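Local coordinates for protein SPOU RRNA methylase (Sulfolobus acidocaldarius, PDB 4CNG) that catalyses S-adenosyl-L-methionine-dependent 2'-O-methylation of cytidine 32 in tRNA, working as a homodimer of the SPOUT class, at residues A[25-30]-A[37-42]; A[48-53]-A[123-128]; A[82-87]-A[139-144]. The protein carries 1 engineered substitution. One frame throughout, in Å; residues are numbered along the deposited sequence. Where two conformers were deposited one is given.

Contact 1: residues A[25-30]-A[37-42]; sequences LVIVEP and GFIARL
Ile-39 lays its two branches over two side chains of the neighbouring strand, CG2 on Leu-25 and CD1 on Ile-27. Its CG1 lies beside the backbone N (chi1 -70°), which sends the gamma methyl and the extended CG1-CD1 arm from helix 33-45 toward the sheet as separate prongs. The closer approach is at the methyl, where Leu-25 CD2 comes to 3.7 Å from Ile-39 CG2 as the two chains pass at a slant. Ile-27 instead meets the longer arm tip to tip, with its CD1 4.0 Å from Ile-39 CD1. Ile-27 CG1 is 4.2 Å from both Ile-39 CG2 and Ile-39 CD1, so it lies between the two branches at looser range. Branched, purely aliphatic residues suit this buried place, since one side chain reaches two residues on the same strand face and they bring no polar atom that would need a partner. Residues two apart in a strand project to the same side, which is why Leu-25 and Ile-27 serve the helix while Val-26 and Val-28 face the other layer. Phe-51 of strand 50-54 and Ser-163 of helix 162-175 also pack on Ile-39. The helix carries Phe-38 as well, which packs on Phe-38 of the second subunit, so it stands between the sheet and the dimer partner. Strand 22-28, helix 33-45 and strand 50-54 form a beta-alpha-beta crossover, a basic unit of the alpha/beta fold of SPOUT methyltransferases, the class known for its trefoil knot.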
loop_
_atom_site.group_PDB
_atom_site.type_symbol
_atom_site.label_atom_id
_atom_site.label_comp_id
_atom_site.label_asym_id
_atom_site.label_seq_id
_atom_site.Cartn_x
_atom_site.Cartn_y
_atom_site.Cartn_z
ATOM N N LEU A 25 8.554 -10.716 7.720
ATOM C CA LEU A 25 7.176 -10.372 7.542
ATOM C C LEU A 25 6.323 -11.581 7.924
ATOM O O LEU A 25 6.564 -12.659 7.403
ATOM C CB LEU A 25 6.916 -9.980 6.084
ATOM C CG LEU A 25 5.520 -9.569 5.733
ATOM C CD1 LEU A 25 5.101 -8.337 6.485
ATOM C CD2 LEU A 25 5.426 -9.367 4.240
ATOM N N VAL A 26 5.372 -11.373 8.819
ATOM C CA VAL A 26 4.452 -12.415 9.279
ATOM C C VAL A 26 3.029 -11.987 8.972
ATOM O O VAL A 26 2.575 -10.968 9.448
ATOM C CB VAL A 26 4.610 -12.684 10.813
ATOM C CG1 VAL A 26 3.598 -13.721 11.266
ATOM C CG2 VAL A 26 6.030 -13.058 11.158
ATOM N N ILE A 27 2.338 -12.810 8.180
ATOM C CA ILE A 27 0.964 -12.558 7.820
ATOM C C ILE A 27 0.103 -13.644 8.469
ATOM O O ILE A 27 0.288 -14.815 8.197
ATOM C CB ILE A 27 0.754 -12.539 6.292
ATOM C CG1 ILE A 27 1.787 -11.686 5.569
ATOM C CG2 ILE A 27 -0.643 -12.112 5.942
ATOM C CD1 ILE A 27 1.765 -10.230 5.972
ATOM N N VAL A 28 -0.831 -13.233 9.299
ATOM C CA VAL A 28 -1.626 -14.175 10.100
ATOM C C VAL A 28 -2.953 -14.486 9.412
ATOM O O VAL A 28 -3.815 -13.630 9.242
ATOM C CB VAL A 28 -1.864 -13.639 11.500
ATOM C CG1 VAL A 28 -2.671 -14.630 12.353
ATOM C CG2 VAL A 28 -0.557 -13.318 12.181
ATOM N N GLU A 29 -3.111 -15.754 9.013
ATOM C CA GLU A 29 -4.346 -16.286 8.447
ATOM C C GLU A 29 -4.945 -15.436 7.331
ATOM O O GLU A 29 -6.131 -15.112 7.358
ATOM C CB GLU A 29 -5.351 -16.596 9.560
ATOM C CG GLU A 29 -4.848 -17.706 10.485
ATOM C CD GLU A 29 -5.851 -18.190 11.529
ATOM O OE1 GLU A 29 -6.789 -17.450 11.861
ATOM O OE2 GLU A 29 -5.674 -19.318 12.038
ATOM N N PRO A 30 -4.144 -15.119 6.323
ATOM C CA PRO A 30 -4.726 -14.315 5.224
ATOM C C PRO A 30 -5.829 -15.060 4.543
ATOM O O PRO A 30 -5.730 -16.260 4.254
ATOM C CB PRO A 30 -3.554 -14.064 4.308
ATOM C CG PRO A 30 -2.649 -15.237 4.587
ATOM C CD PRO A 30 -2.768 -15.499 6.079
ATOM N N GLY A 37 -1.033 -12.696 -2.814
ATOM C CA GLY A 37 -0.195 -12.471 -3.961
ATOM C C GLY A 37 0.448 -11.096 -4.006
ATOM O O GLY A 37 1.637 -10.952 -4.300
ATOM N N PHE A 38 -0.337 -10.074 -3.678
ATOM C CA PHE A 38 0.185 -8.728 -3.639
ATOM C C PHE A 38 1.257 -8.570 -2.595
ATOM O O PHE A 38 2.236 -7.846 -2.806
ATOM C CB PHE A 38 -0.948 -7.716 -3.398
ATOM C CG PHE A 38 -1.874 -7.517 -4.555
ATOM C CD1 PHE A 38 -1.399 -7.500 -5.843
ATOM C CD2 PHE A 38 -3.224 -7.359 -4.327
ATOM C CE1 PHE A 38 -2.261 -7.236 -6.908
ATOM C CE2 PHE A 38 -4.079 -7.049 -5.365
ATOM C CZ PHE A 38 -3.613 -7.141 -6.652
ATOM N N ILE A 39 1.108 -9.244 -1.446
ATOM C CA ILE A 39 2.137 -9.219 -0.441
ATOM C C ILE A 39 3.427 -9.902 -0.926
ATOM O O ILE A 39 4.518 -9.376 -0.726
ATOM C CB ILE A 39 1.626 -9.850 0.870
ATOM C CG1 ILE A 39 0.591 -8.936 1.508
ATOM C CG2 ILE A 39 2.779 -10.112 1.819
ATOM C CD1 ILE A 39 -0.252 -9.579 2.588
ATOM N N ALA A 40 3.288 -11.037 -1.595
ATOM C CA ALA A 40 4.466 -11.696 -2.140
ATOM C C ALA A 40 5.235 -10.806 -3.119
ATOM O O ALA A 40 6.453 -10.775 -3.125
ATOM C CB ALA A 40 4.079 -13.014 -2.784
ATOM N N ARG A 41 4.509 -10.074 -3.942
ATOM C CA ARG A 41 5.142 -9.105 -4.854
ATOM C C ARG A 41 5.922 -8.058 -4.077
ATOM O O ARG A 41 7.073 -7.754 -4.399
ATOM C CB ARG A 41 4.072 -8.473 -5.728
ATOM C CG ARG A 41 4.657 -7.594 -6.817
ATOM C CD ARG A 41 3.596 -7.032 -7.733
ATOM N NE ARG A 41 4.196 -6.167 -8.740
ATOM C CZ ARG A 41 3.583 -5.783 -9.839
ATOM N NH1 ARG A 41 2.315 -6.093 -10.067
ATOM N NH2 ARG A 41 4.229 -4.981 -10.658
ATOM N N LEU A 42 5.315 -7.509 -3.023
ATOM C CA LEU A 42 5.958 -6.496 -2.191
ATOM C C LEU A 42 7.222 -7.024 -1.523
ATOM O O LEU A 42 8.172 -6.276 -1.324
ATOM C CB LEU A 42 4.973 -5.960 -1.164
ATOM C CG LEU A 42 3.879 -5.070 -1.724
ATOM C CD1 LEU A 42 2.741 -4.975 -0.740
ATOM C CD2 LEU A 42 4.422 -3.694 -2.136
#

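Contact 2: residues A[48-53]-A[123-128]; sequences IDEFYV and DKKVAF
In the parallel sheet, strands 50-54 and 125-130 are separated by strand 22-28, and Glu-50 and Lys-125 bridge that intervening strand with a salt bridge near the beginnings of the two flanking strands. The backbones stay well apart, Glu-50 CA lying 8.9 Å from Ala-127 CA at the nearest point, so only long side chains can span the gap. Both residues are partly exposed, which suits a charged pair. Lys-125 NZ donates to Glu-50 OE2 at 2.7 Å, reaching the syn side of the carboxylate but 27° out of its plane. The two chains cross at about a right angle: Glu-50 runs extended beyond CG, whereas Lys-125 starts with CG anti to the backbone N and then bends at chi3 (-116°) and chi4, turning its ammonium group toward the acid. Side chains on the same face of adjacent strands line up across the sheet, so two that are a strand apart can meet over the one between. Arg-24, from the intervening strand, adds to the cluster, and the Lys-125 side chain touches Arg-24 and Thr-22. The carboxylate has a cation for each oxygen, an arrangement that would be expected to keep it ionised: beside the lysine on OE2, Arg-24 NE forms a second salt bridge with Glu-50 OE1.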
loop_
_atom_site.group_PDB
_atom_site.type_symbol
_atom_site.label_atom_id
_atom_site.label_comp_id
_atom_site.label_asym_id
_atom_site.label_seq_id
_atom_site.Cartn_x
_atom_site.Cartn_y
_atom_site.Cartn_z
ATOM N N ILE A 48 12.451 -8.020 1.441
ATOM C CA ILE A 48 12.228 -8.541 2.781
ATOM C C ILE A 48 13.001 -9.851 2.928
ATOM O O ILE A 48 13.033 -10.674 2.013
ATOM C CB ILE A 48 10.719 -8.729 3.002
ATOM C CG1 ILE A 48 10.048 -7.368 3.183
ATOM C CG2 ILE A 48 10.417 -9.691 4.123
ATOM C CD1 ILE A 48 10.500 -6.631 4.423
ATOM N N ASP A 49 13.621 -10.050 4.083
ATOM C CA ASP A 49 14.515 -11.178 4.287
ATOM C C ASP A 49 13.790 -12.527 4.485
ATOM O O ASP A 49 14.255 -13.544 4.005
ATOM C CB ASP A 49 15.408 -10.891 5.484
ATOM C CG ASP A 49 16.202 -9.609 5.299
ATOM O OD1 ASP A 49 17.146 -9.645 4.499
ATOM O OD2 ASP A 49 15.867 -8.574 5.925
ATOM N N GLU A 50 12.705 -12.536 5.244
ATOM C CA GLU A 50 11.969 -13.758 5.615
ATOM C C GLU A 50 10.488 -13.439 5.538
ATOM O O GLU A 50 10.071 -12.324 5.840
ATOM C CB GLU A 50 12.343 -14.160 7.047
ATOM C CG GLU A 50 13.790 -14.559 7.206
ATOM C CD GLU A 50 14.160 -14.997 8.611
ATOM O OE1 GLU A 50 13.369 -14.823 9.555
ATOM O OE2 GLU A 50 15.320 -15.434 8.786
ATOM N N PHE A 51 9.706 -14.425 5.112
ATOM C CA PHE A 51 8.298 -14.256 4.827
ATOM C C PHE A 51 7.576 -15.499 5.335
ATOM O O PHE A 51 7.717 -16.571 4.758
ATOM C CB PHE A 51 8.115 -14.057 3.301
ATOM C CG PHE A 51 6.694 -13.978 2.820
ATOM C CD1 PHE A 51 5.690 -13.399 3.548
ATOM C CD2 PHE A 51 6.409 -14.421 1.552
ATOM C CE1 PHE A 51 4.420 -13.285 3.033
ATOM C CE2 PHE A 51 5.134 -14.319 1.015
ATOM C CZ PHE A 51 4.125 -13.776 1.780
ATOM N N TYR A 52 6.786 -15.295 6.390
ATOM C CA TYR A 52 6.011 -16.354 7.037
ATOM C C TYR A 52 4.535 -16.062 6.928
ATOM O O TYR A 52 4.100 -14.930 7.138
ATOM C CB TYR A 52 6.382 -16.462 8.544
ATOM C CG TYR A 52 7.625 -17.207 8.844
ATOM C CD1 TYR A 52 8.858 -16.749 8.472
ATOM C CD2 TYR A 52 7.576 -18.349 9.609
ATOM C CE1 TYR A 52 10.014 -17.422 8.774
ATOM C CE2 TYR A 52 8.724 -19.049 9.938
ATOM C CZ TYR A 52 9.956 -18.545 9.560
ATOM O OH TYR A 52 11.113 -19.225 9.872
ATOM N N VAL A 53 3.758 -17.109 6.698
ATOM C CA VAL A 53 2.330 -17.013 6.652
ATOM C C VAL A 53 1.773 -18.093 7.580
ATOM O O VAL A 53 2.130 -19.259 7.463
ATOM C CB VAL A 53 1.829 -17.162 5.212
ATOM C CG1 VAL A 53 0.329 -17.107 5.170
ATOM C CG2 VAL A 53 2.351 -16.014 4.364
ATOM N N ASP A 123 19.950 -2.660 14.241
ATOM C CA ASP A 123 20.774 -3.806 14.627
ATOM C C ASP A 123 19.978 -4.964 15.201
ATOM O O ASP A 123 20.497 -5.731 16.017
ATOM C CB ASP A 123 21.846 -3.376 15.638
ATOM C CG ASP A 123 23.039 -4.325 15.668
ATOM O OD1 ASP A 123 23.132 -5.203 14.778
ATOM O OD2 ASP A 123 23.896 -4.181 16.573
ATOM N N LYS A 124 18.757 -5.170 14.700
ATOM C CA LYS A 124 17.931 -6.251 15.218
ATOM C C LYS A 124 17.268 -7.045 14.121
ATOM O O LYS A 124 17.055 -6.551 13.017
ATOM C CB LYS A 124 16.839 -5.706 16.134
ATOM C CG LYS A 124 17.357 -5.117 17.429
ATOM C CD LYS A 124 16.200 -4.601 18.272
ATOM C CE LYS A 124 16.663 -3.541 19.260
ATOM N NZ LYS A 124 16.986 -2.234 18.617
ATOM N N LYS A 125 16.916 -8.273 14.467
ATOM C CA LYS A 125 15.981 -9.080 13.698
ATOM C C LYS A 125 14.560 -8.838 14.211
ATOM O O LYS A 125 14.261 -9.087 15.384
ATOM C CB LYS A 125 16.335 -10.556 13.822
ATOM C CG LYS A 125 15.474 -11.439 12.942
ATOM C CD LYS A 125 15.936 -12.885 12.933
ATOM C CE LYS A 125 16.397 -13.281 11.545
ATOM N NZ LYS A 125 16.048 -14.686 11.231
ATOM N N VAL A 126 13.698 -8.339 13.338
ATOM C CA VAL A 126 12.390 -7.897 13.745
ATOM C C VAL A 126 11.310 -8.561 12.907
ATOM O O VAL A 126 11.397 -8.569 11.666
ATOM C CB VAL A 126 12.280 -6.372 13.607
ATOM C CG1 VAL A 126 10.945 -5.897 14.121
ATOM C CG2 VAL A 126 13.413 -5.698 14.362
ATOM N N ALA A 127 10.268 -9.053 13.582
ATOM C CA ALA A 127 9.065 -9.530 12.912
ATOM C C ALA A 127 8.030 -8.425 12.892
ATOM O O ALA A 127 7.702 -7.858 13.924
ATOM C CB ALA A 127 8.515 -10.748 13.633
ATOM N N PHE A 128 7.507 -8.155 11.697
ATOM C CA PHE A 128 6.371 -7.256 11.486
ATOM C C PHE A 128 5.163 -8.119 11.205
ATOM O O PHE A 128 5.167 -8.863 10.227
ATOM C CB PHE A 128 6.620 -6.268 10.340
ATOM C CG PHE A 128 7.520 -5.124 10.698
ATOM C CD1 PHE A 128 8.897 -5.260 10.743
ATOM C CD2 PHE A 128 6.987 -3.942 11.172
ATOM C CE1 PHE A 128 9.709 -4.192 11.131
ATOM C CE2 PHE A 128 7.782 -2.865 11.506
ATOM C CZ PHE A 128 9.133 -3.020 11.514
#

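Contact 3: residues A[82-87]-A[139-144]; sequences NNFDDA and REEIAK. With SAH (S-adenosyl-L-homocysteine), chain D.
Phe-84 and Glu-141 join a short, weakly bonded helical turn near 84-87 to helix 139-143, on the same side of the parallel sheet of this SPOUT fold, and their meeting is a CH-pi contact. Glu-141 CG stands 3.8 Å from the centroid of the Phe-84 ring, only 2° off its normal. The ring reaches it because Phe-84 CG is anti to the backbone N (chi1 -178°), throwing the ring outward from its own backbone. Lys-144 CB sits at the ring edge instead, 4.0 Å from Phe-84 CE2. Glutamate suits this buried spot because its methylenes cover the aromatic face while its acid end turns to polar partners, OE1 taking the backbone N-H of Thr-138 and a salt bridge from Arg-132.

The ionic interaction lies toward the surface. Lys-144 stretches out fully and its NZ donates to Asp-85 OD1 at 2.8 Å, on the syn side and 29° out of the carboxylate plane; its carbons pass the ring edge in the opposite direction to Phe-84, and its length lets the ammonium reach the acid.

Ligand contact comes from the start of helix 139-143, where Arg-139 belongs to an S-adenosyl-L-homocysteine pocket and its CD lies 3.8 Å from the ligand's SD.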
loop_
_atom_site.group_PDB
_atom_site.type_symbol
_atom_site.label_atom_id
_atom_site.label_comp_id
_atom_site.label_asym_id
_atom_site.label_seq_id
_atom_site.Cartn_x
_atom_site.Cartn_y
_atom_site.Cartn_z
ATOM N N ASN A 82 1.606 -23.525 11.148
ATOM C CA ASN A 82 0.263 -23.655 11.658
ATOM C C ASN A 82 -0.090 -22.699 12.762
ATOM O O ASN A 82 -1.283 -22.357 12.943
ATOM C CB ASN A 82 -0.059 -25.061 12.066
ATOM C CG ASN A 82 -1.567 -25.277 12.235
ATOM O OD1 ASN A 82 -1.986 -25.837 13.224
ATOM N ND2 ASN A 82 -2.383 -24.754 11.314
ATOM N N ASN A 83 0.915 -22.227 13.480
ATOM C CA ASN A 83 0.640 -21.462 14.695
ATOM C C ASN A 83 1.422 -20.183 14.727
ATOM O O ASN A 83 2.545 -20.070 14.210
ATOM C CB ASN A 83 0.987 -22.244 15.959
ATOM C CG ASN A 83 2.464 -22.546 16.053
ATOM O OD1 ASN A 83 3.256 -21.813 16.839
ATOM N ND2 ASN A 83 2.887 -23.593 15.297
ATOM N N PHE A 84 0.785 -19.204 15.319
ATOM C CA PHE A 84 1.393 -17.911 15.506
ATOM C C PHE A 84 2.769 -17.958 16.177
ATOM O O PHE A 84 3.742 -17.322 15.772
ATOM C CB PHE A 84 0.421 -17.065 16.308
ATOM C CG PHE A 84 0.880 -15.682 16.541
ATOM C CD1 PHE A 84 0.754 -14.731 15.553
ATOM C CD2 PHE A 84 1.257 -15.279 17.773
ATOM C CE1 PHE A 84 1.019 -13.420 15.805
ATOM C CE2 PHE A 84 1.616 -13.976 18.007
ATOM C CZ PHE A 84 1.504 -13.043 17.019
ATOM N N ASP A 85 2.847 -18.717 17.253
ATOM C CA ASP A 85 4.067 -18.781 18.031
ATOM C C ASP A 85 5.242 -19.221 17.180
ATOM O O ASP A 85 6.358 -18.783 17.412
ATOM C CB ASP A 85 3.944 -19.746 19.207
ATOM C CG ASP A 85 2.916 -19.331 20.251
ATOM O OD1 ASP A 85 2.636 -18.151 20.421
ATOM O OD2 ASP A 85 2.579 -20.193 21.107
ATOM N N ASP A 86 5.029 -20.166 16.273
ATOM C CA ASP A 86 6.145 -20.670 15.457
ATOM C C ASP A 86 6.704 -19.672 14.425
ATOM O O ASP A 86 7.831 -19.800 13.947
ATOM C CB ASP A 86 5.740 -21.978 14.764
ATOM C CG ASP A 86 5.763 -23.206 15.718
ATOM O OD1 ASP A 86 5.876 -23.012 16.977
ATOM O OD2 ASP A 86 5.615 -24.381 15.189
ATOM N N ALA A 87 5.871 -18.692 14.098
ATOM C CA ALA A 87 6.237 -17.650 13.151
ATOM C C ALA A 87 7.038 -16.508 13.760
ATOM O O ALA A 87 7.674 -15.746 13.018
ATOM C CB ALA A 87 4.993 -17.128 12.456
ATOM N N ARG A 139 -6.500 -10.259 20.681
ATOM C CA ARG A 139 -5.906 -9.538 21.782
ATOM C C ARG A 139 -4.682 -10.260 22.304
ATOM O O ARG A 139 -3.686 -9.639 22.627
ATOM C CB ARG A 139 -6.931 -9.339 22.886
ATOM C CG ARG A 139 -6.407 -8.653 24.133
ATOM C CD ARG A 139 -5.966 -7.228 23.818
ATOM N NE ARG A 139 -5.452 -6.529 24.995
ATOM C CZ ARG A 139 -4.193 -6.592 25.422
ATOM N NH1 ARG A 139 -3.300 -7.328 24.771
ATOM N NH2 ARG A 139 -3.829 -5.924 26.509
ATOM N N GLU A 140 -4.730 -11.614 22.292
ATOM C CA GLU A 140 -3.594 -12.411 22.766
ATOM C C GLU A 140 -2.391 -12.369 21.794
ATOM O O GLU A 140 -1.240 -12.359 22.246
ATOM C CB GLU A 140 -3.991 -13.846 23.027
ATOM C CG GLU A 140 -2.866 -14.696 23.550
ATOM C CD GLU A 140 -2.326 -14.301 24.899
ATOM O OE1 GLU A 140 -2.960 -13.482 25.631
ATOM O OE2 GLU A 140 -1.272 -14.886 25.255
ATOM N N GLU A 141 -2.615 -12.323 20.479
ATOM C CA GLU A 141 -1.532 -12.139 19.530
ATOM C C GLU A 141 -0.815 -10.820 19.811
ATOM O O GLU A 141 0.424 -10.731 19.728
ATOM C CB GLU A 141 -2.084 -12.226 18.111
ATOM C CG GLU A 141 -2.469 -13.648 17.713
ATOM C CD GLU A 141 -3.323 -13.798 16.467
ATOM O OE1 GLU A 141 -3.927 -12.808 15.973
ATOM O OE2 GLU A 141 -3.512 -14.978 16.067
ATOM N N ILE A 142 -1.572 -9.760 20.113
ATOM C CA ILE A 142 -0.990 -8.487 20.447
ATOM C C ILE A 142 -0.269 -8.551 21.776
ATOM O O ILE A 142 0.801 -7.979 21.928
ATOM C CB ILE A 142 -2.039 -7.344 20.391
ATOM C CG1 ILE A 142 -2.560 -7.159 18.955
ATOM C CG2 ILE A 142 -1.499 -6.057 20.962
ATOM C CD1 ILE A 142 -3.777 -6.287 18.821
ATOM N N ALA A 143 -0.791 -9.313 22.753
ATOM C CA ALA A 143 -0.111 -9.503 24.028
ATOM C C ALA A 143 1.240 -10.169 23.887
ATOM O O ALA A 143 2.143 -9.846 24.655
ATOM C CB ALA A 143 -0.973 -10.307 25.000
ATOM N N LYS A 144 1.386 -11.043 22.893
ATOM C CA LYS A 144 2.620 -11.753 22.601
ATOM C C LYS A 144 3.604 -10.914 21.808
ATOM O O LYS A 144 4.708 -11.361 21.538
ATOM C CB LYS A 144 2.300 -13.024 21.832
ATOM C CG LYS A 144 1.698 -14.117 22.687
ATOM C CD LYS A 144 1.219 -15.263 21.816
ATOM C CE LYS A 144 0.723 -16.437 22.649
ATOM N NZ LYS A 144 0.256 -17.536 21.750
HETATM N N SAH D . -8.730 -7.269 16.148
HETATM C CA SAH D . -8.356 -5.888 16.586
HETATM C CB SAH D . -7.736 -5.952 17.982
HETATM C CG SAH D . -8.600 -6.545 19.073
HETATM S SD SAH D . -7.687 -6.383 20.560
HETATM C C SAH D . -7.302 -5.313 15.716
HETATM O O SAH D . -6.496 -6.125 15.240
HETATM O OXT SAH D . -7.177 -4.093 15.615
HETATM C "C5'" SAH D . -7.589 -4.645 20.671
HETATM C "C4'" SAH D . -7.805 -4.219 22.117
HETATM O "O4'" SAH D . -7.489 -2.842 22.278
HETATM C "C3'" SAH D . -9.252 -4.377 22.568
HETATM O "O3'" SAH D . -9.439 -5.604 23.262
HETATM C "C2'" SAH D . -9.528 -3.182 23.465
HETATM O "O2'" SAH D . -9.777 -3.556 24.831
HETATM C "C1'" SAH D . -8.254 -2.347 23.379
HETATM N N9 SAH D . -8.530 -0.942 23.069
HETATM C C8 SAH D . -7.810 0.082 23.551
HETATM N N7 SAH D . -8.171 1.231 22.937
HETATM C C5 SAH D . -9.091 0.921 22.006
HETATM C C6 SAH D . -9.879 1.682 21.023
HETATM N N6 SAH D . -9.718 3.025 20.924
HETATM N N1 SAH D . -10.741 0.987 20.233
HETATM C C2 SAH D . -10.876 -0.356 20.330
HETATM N N3 SAH D . -10.184 -1.119 21.204
HETATM C C4 SAH D . -9.270 -0.539 22.030
#

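In the fold
Contact 1 is wholly buried and aliphatic, while contact 2 is a single salt bridge at the surface; contact 3 combines both chemistries, with a buried aromatic face and an ion pair at its margin. Strand 22-28 unites them. It carries one half of contact 1, lies between the two strands of contact 2, and through Val-28 packs against both Phe-84 and Glu-141 of contact 3. Its side chains face alternate layers, so the helix of contact 1 and the helices of contact 3 occupy different sides of the sheet. Tyr-52, within 48-53, packs on Ala-87 and so joins contact 2 to contact 3. Contact 3 alone includes a residue touching S-adenosyl-L-homocysteine; contact 2 is remote from the annotated sites.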